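Local coordinates for pectate lyase 47 (Bacillus sp. TS-47, PDB 1VBL), which cleaves pectate, the polygalacturonate of plant cell walls, by the calcium-assisted elimination reaction of polysaccharide lyase family 1, at residues F311-G316 with I341-S346; E349-E354 with Q381-V386. All coordinates share one frame; numbering follows the deposited sequence.

Contact 1. Residues F311-G316 with I341-S346; sequences FQYAWG and IIKVWS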
# COMPACT_ATOMS: atom_id res chain seq x y z
N PHE A 311 -7.07 12.46 -9.40
CA PHE A 311 -6.18 11.48 -10.00
C PHE A 311 -4.95 12.22 -10.50
O PHE A 311 -5.07 13.25 -11.16
CB PHE A 311 -6.85 10.76 -11.18
CG PHE A 311 -5.90 9.94 -12.00
CD1 PHE A 311 -5.38 10.44 -13.20
CD2 PHE A 311 -5.50 8.68 -11.58
CE1 PHE A 311 -4.48 9.69 -13.95
CE2 PHE A 311 -4.59 7.93 -12.32
CZ PHE A 311 -4.08 8.43 -13.51
N GLN A 312 -3.77 11.70 -10.17
CA GLN A 312 -2.53 12.33 -10.60
C GLN A 312 -1.84 11.46 -11.65
O GLN A 312 -1.54 11.92 -12.75
CB GLN A 312 -1.60 12.55 -9.40
CG GLN A 312 -0.35 13.36 -9.75
CD GLN A 312 0.64 13.44 -8.60
OE1 GLN A 312 0.26 13.72 -7.46
NE2 GLN A 312 1.91 13.22 -8.89
N TYR A 313 -1.59 10.20 -11.29
CA TYR A 313 -0.94 9.27 -12.21
C TYR A 313 -1.12 7.85 -11.68
O TYR A 313 -1.45 7.65 -10.51
CB TYR A 313 0.55 9.60 -12.35
CG TYR A 313 1.41 9.18 -11.18
CD1 TYR A 313 1.95 7.89 -11.12
CD2 TYR A 313 1.68 10.06 -10.13
CE1 TYR A 313 2.74 7.49 -10.05
CE2 TYR A 313 2.48 9.66 -9.04
CZ TYR A 313 3.00 8.38 -9.01
OH TYR A 313 3.79 7.98 -7.97
N ALA A 314 -0.90 6.86 -12.54
CA ALA A 314 -1.04 5.47 -12.12
C ALA A 314 0.31 4.79 -11.97
O ALA A 314 0.70 4.39 -10.87
CB ALA A 314 -1.90 4.71 -13.13
N TRP A 315 1.04 4.66 -13.08
CA TRP A 315 2.34 4.00 -13.06
C TRP A 315 3.52 4.96 -12.92
O TRP A 315 3.80 5.76 -13.81
CB TRP A 315 2.51 3.15 -14.32
CG TRP A 315 1.47 2.08 -14.46
CD1 TRP A 315 0.75 1.49 -13.46
CD2 TRP A 315 1.07 1.44 -15.68
NE1 TRP A 315 -0.08 0.52 -13.98
CE2 TRP A 315 0.10 0.47 -15.33
CE3 TRP A 315 1.43 1.59 -17.02
CZ2 TRP A 315 -0.51 -0.36 -16.29
CZ3 TRP A 315 0.82 0.77 -17.97
CH2 TRP A 315 -0.14 -0.19 -17.60
N GLY A 316 4.20 4.85 -11.78
CA GLY A 316 5.35 5.70 -11.53
C GLY A 316 6.63 4.97 -11.91
O GLY A 316 7.01 3.99 -11.28
N ILE A 341 -1.12 9.13 -17.50
CA ILE A 341 -1.22 7.87 -16.79
C ILE A 341 0.13 7.37 -16.28
O ILE A 341 0.21 6.74 -15.23
CB ILE A 341 -1.92 6.82 -17.66
CG1 ILE A 341 -3.31 7.35 -18.05
CG2 ILE A 341 -2.05 5.50 -16.91
CD1 ILE A 341 -4.08 6.48 -19.03
N ILE A 342 1.19 7.64 -17.04
CA ILE A 342 2.53 7.24 -16.64
C ILE A 342 3.29 8.49 -16.25
O ILE A 342 3.14 9.53 -16.88
CB ILE A 342 3.30 6.54 -17.78
CG1 ILE A 342 2.64 5.20 -18.13
CG2 ILE A 342 4.76 6.32 -17.36
CD1 ILE A 342 3.33 4.46 -19.25
N LYS A 343 4.07 8.41 -15.18
CA LYS A 343 4.86 9.55 -14.73
C LYS A 343 6.25 9.00 -14.48
O LYS A 343 6.40 7.92 -13.91
CB LYS A 343 4.25 10.14 -13.46
CG LYS A 343 4.71 11.55 -13.15
CD LYS A 343 3.76 12.23 -12.17
CE LYS A 343 4.14 13.68 -11.92
NZ LYS A 343 3.18 14.35 -11.01
N VAL A 344 7.27 9.73 -14.91
CA VAL A 344 8.64 9.26 -14.73
C VAL A 344 9.45 10.11 -13.76
O VAL A 344 9.43 11.34 -13.83
CB VAL A 344 9.39 9.21 -16.08
CG1 VAL A 344 10.80 8.67 -15.89
CG2 VAL A 344 8.62 8.35 -17.07
N TRP A 345 10.15 9.45 -12.84
CA TRP A 345 10.98 10.13 -11.86
C TRP A 345 12.40 9.57 -11.95
O TRP A 345 12.78 8.67 -11.20
CB TRP A 345 10.44 9.90 -10.44
CG TRP A 345 8.96 10.08 -10.28
CD1 TRP A 345 8.00 9.11 -10.41
CD2 TRP A 345 8.27 11.28 -9.94
NE1 TRP A 345 6.75 9.65 -10.17
CE2 TRP A 345 6.89 10.98 -9.89
CE3 TRP A 345 8.68 12.60 -9.69
CZ2 TRP A 345 5.92 11.94 -9.58
CZ3 TRP A 345 7.72 13.55 -9.38
CH2 TRP A 345 6.36 13.22 -9.33
N SER A 346 13.18 10.10 -12.89
CA SER A 346 14.56 9.65 -13.08
C SER A 346 15.33 10.65 -13.92
O SER A 346 14.76 11.59 -14.46
CB SER A 346 14.57 8.29 -13.78
OG SER A 346 15.90 7.84 -14.01
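Lys343 reaches across the ring of Tyr313 at about a right angle, and its aliphatic chain carries much of this contact. Lys343 CB begins over the ring face, 4.2 Å from the Tyr313 centroid, in a CH-pi contact. A chi1 of -162° carries CG away from the backbone N, and the later torsions, all near 180°, keep the chain straight past the tyrosine. Lys343 CG also lies 3.5 Å above the Trp345 ring plane, offset toward the rim. Lys343 CD meets Tyr313 CD2 at 3.6 Å, and CE and NZ continue to the side-chain amide of Gln312. Trp345 turns an edge toward the face of Tyr313 in an offset edge-to-face pair, the planes inclined at 62°; its indole NE1 is buried here without a polar partner in the model.

The backbones pair as parallel strands. Ile341 O takes two amides, Ala314 N at 2.9 Å and Trp315 N at 3.1 Å. Lys343 N, two residues past Ile341, donates to Trp315 O at 3.0 Å.

Beyond the pair, strand 315-318 lies between strands 288-289 and 342-345 in one parallel sheet of the beta-helix, as expected for this family. On the face bearing Trp315 and Ile342, both residues pack against Leu370 of helix 370-377 and Met352 of strand 351-361, while Trp315 NE1 bonds to Tyr301 OH.

Contact 2. Residues E349-E354 with Q381-V386; sequences EESMYE and QLKKEV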
# COMPACT_ATOMS: atom_id res chain seq x y z
N GLU A 349 17.16 7.48 -19.26
CA GLU A 349 16.13 6.89 -20.09
C GLU A 349 15.86 5.54 -19.46
O GLU A 349 16.64 4.60 -19.64
CB GLU A 349 16.64 6.64 -21.51
CG GLU A 349 16.35 7.74 -22.50
CD GLU A 349 16.42 7.23 -23.93
OE1 GLU A 349 17.48 6.69 -24.32
OE2 GLU A 349 15.42 7.37 -24.66
N GLU A 350 14.76 5.43 -18.72
CA GLU A 350 14.43 4.16 -18.09
C GLU A 350 13.78 3.26 -19.13
O GLU A 350 13.32 3.73 -20.17
CB GLU A 350 13.48 4.37 -16.91
CG GLU A 350 14.05 5.19 -15.76
CD GLU A 350 15.30 4.57 -15.14
OE1 GLU A 350 15.57 3.37 -15.38
OE2 GLU A 350 16.01 5.29 -14.40
N SER A 351 13.73 1.97 -18.84
CA SER A 351 13.12 1.02 -19.76
C SER A 351 11.94 0.35 -19.07
O SER A 351 11.95 0.11 -17.87
CB SER A 351 14.12 -0.06 -20.17
OG SER A 351 15.21 0.48 -20.90
N MET A 352 10.90 0.08 -19.85
CA MET A 352 9.74 -0.62 -19.32
C MET A 352 9.06 -1.26 -20.51
O MET A 352 9.27 -0.85 -21.65
CB MET A 352 8.77 0.35 -18.61
CG MET A 352 7.72 1.03 -19.48
SD MET A 352 6.50 1.98 -18.50
CE MET A 352 5.25 0.74 -18.19
N TYR A 353 8.28 -2.29 -20.25
CA TYR A 353 7.56 -2.92 -21.34
C TYR A 353 6.10 -2.79 -21.00
O TYR A 353 5.70 -2.89 -19.84
CB TYR A 353 7.94 -4.39 -21.50
CG TYR A 353 7.35 -4.96 -22.77
CD1 TYR A 353 7.75 -4.49 -24.02
CD2 TYR A 353 6.34 -5.92 -22.72
CE1 TYR A 353 7.16 -4.96 -25.19
CE2 TYR A 353 5.74 -6.39 -23.88
CZ TYR A 353 6.16 -5.91 -25.11
OH TYR A 353 5.56 -6.36 -26.27
N GLU A 354 5.29 -2.56 -22.02
CA GLU A 354 3.86 -2.39 -21.84
C GLU A 354 3.15 -2.89 -23.08
O GLU A 354 3.58 -2.62 -24.20
CB GLU A 354 3.54 -0.91 -21.62
CG GLU A 354 2.06 -0.61 -21.57
CD GLU A 354 1.63 0.43 -22.58
OE1 GLU A 354 2.51 0.96 -23.30
OE2 GLU A 354 0.42 0.72 -22.66
N GLN A 381 12.37 10.92 -22.18
CA GLN A 381 11.75 9.79 -22.85
C GLN A 381 11.86 8.46 -22.13
O GLN A 381 12.78 8.22 -21.34
CB GLN A 381 12.33 9.65 -24.26
CG GLN A 381 12.10 10.87 -25.13
CD GLN A 381 10.63 11.08 -25.44
OE1 GLN A 381 10.06 10.38 -26.28
NE2 GLN A 381 10.01 12.04 -24.76
N LEU A 382 10.90 7.59 -22.41
CA LEU A 382 10.84 6.27 -21.82
C LEU A 382 11.04 5.28 -22.96
O LEU A 382 10.39 5.38 -24.00
CB LEU A 382 9.47 6.07 -21.17
CG LEU A 382 9.21 4.81 -20.34
CD1 LEU A 382 10.23 4.71 -19.22
CD2 LEU A 382 7.79 4.87 -19.77
N LYS A 383 11.94 4.33 -22.78
CA LYS A 383 12.20 3.34 -23.81
C LYS A 383 11.36 2.08 -23.60
O LYS A 383 11.42 1.46 -22.54
CB LYS A 383 13.68 2.96 -23.82
CG LYS A 383 14.61 4.12 -24.12
CD LYS A 383 16.06 3.66 -24.23
CE LYS A 383 16.56 3.08 -22.92
NZ LYS A 383 18.01 2.72 -22.99
N LYS A 384 10.57 1.72 -24.61
CA LYS A 384 9.76 0.52 -24.49
C LYS A 384 10.59 -0.63 -25.05
O LYS A 384 10.89 -0.67 -26.24
CB LYS A 384 8.45 0.63 -25.29
CG LYS A 384 7.67 -0.68 -25.30
CD LYS A 384 6.32 -0.58 -26.01
CE LYS A 384 5.32 0.19 -25.18
NZ LYS A 384 3.94 0.03 -25.73
N GLU A 385 10.99 -1.53 -24.17
CA GLU A 385 11.80 -2.67 -24.58
C GLU A 385 11.76 -3.75 -23.51
O GLU A 385 11.51 -3.47 -22.34
CB GLU A 385 13.25 -2.22 -24.81
CG GLU A 385 14.02 -1.93 -23.53
CD GLU A 385 15.47 -1.57 -23.79
OE1 GLU A 385 16.11 -2.23 -24.64
OE2 GLU A 385 15.98 -0.63 -23.13
N VAL A 386 12.00 -4.99 -23.93
CA VAL A 386 11.99 -6.12 -23.02
C VAL A 386 13.39 -6.35 -22.46
O VAL A 386 14.31 -6.69 -23.21
CB VAL A 386 11.53 -7.41 -23.73
CG1 VAL A 386 11.61 -8.59 -22.77
CG2 VAL A 386 10.11 -7.23 -24.25
O HOH W 1 12.94 7.59 -18.64
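Ser351, on strand 351-361, meets Glu385, just past strand 383-384: Ser351 OG donates to Glu385 OE2 at 2.6 Å, and Glu385 OE2 accepts through its anti lone pair. Lys383, on the same face as Ser351, lays its CG and CD across the carboxylate of Glu349, with Lys383 CD 3.3 Å from Glu349 OE1. On the opposite face Met352 SD touches Leu382 CD2, and farther along Lys384 NZ forms a salt bridge with Glu354 OE1 at 3.0 Å, arriving from above the carboxylate plane. The same ammonium also bonds to Glu354 O; a bend at chi3 (-73°) swings it to that end. Over the Tyr353 ring, Val386 CG2 makes a CH-pi contact 3.8 Å from the centroid.

Behind these side chains stands the parallel ladder that sets their register. Lys383 N donates to Glu350 O, Met352 N to Lys383 O, and Glu385 N to Met352 O. A water joins Glu350 N to Gln381 O, 2.8 Å from each.

Farther out, Asp369 is a second carboxylate partner for Lys384 NZ, and Glu354 is held by Thr357 and by the backbone amides of Leu370 and Val371. The pairing extends the parallel beta-helix of polysaccharide lyase family 1, away from the calcium site: strand 383-384 flanks strand 351-361, which pairs in turn with strand 322-332, and helix 370-377 covers Met352 and Leu382 through Val371.

In the fold
Contacts 1 and 2 follow in series along the chain, the first closing before the second opens, and their centres lie about 14 Å apart on the same side of the molecule's centre. Strand 342-345 of contact 1 is followed, after a short connection, by strand 351-361 of contact 2, so the chain passes from one sheet of the beta-helix to another. Their side chains meet in between, Trp315 packing on Glu354 and Ile342 on Leu382, so that a shared, largely apolar layer against helix 370-377 joins the two sheets. Contact 1 lies nearer the calcium site, Tyr313 being about 13 Å from the ion by side chain, whereas contact 2 lies later in the chain and away from that site.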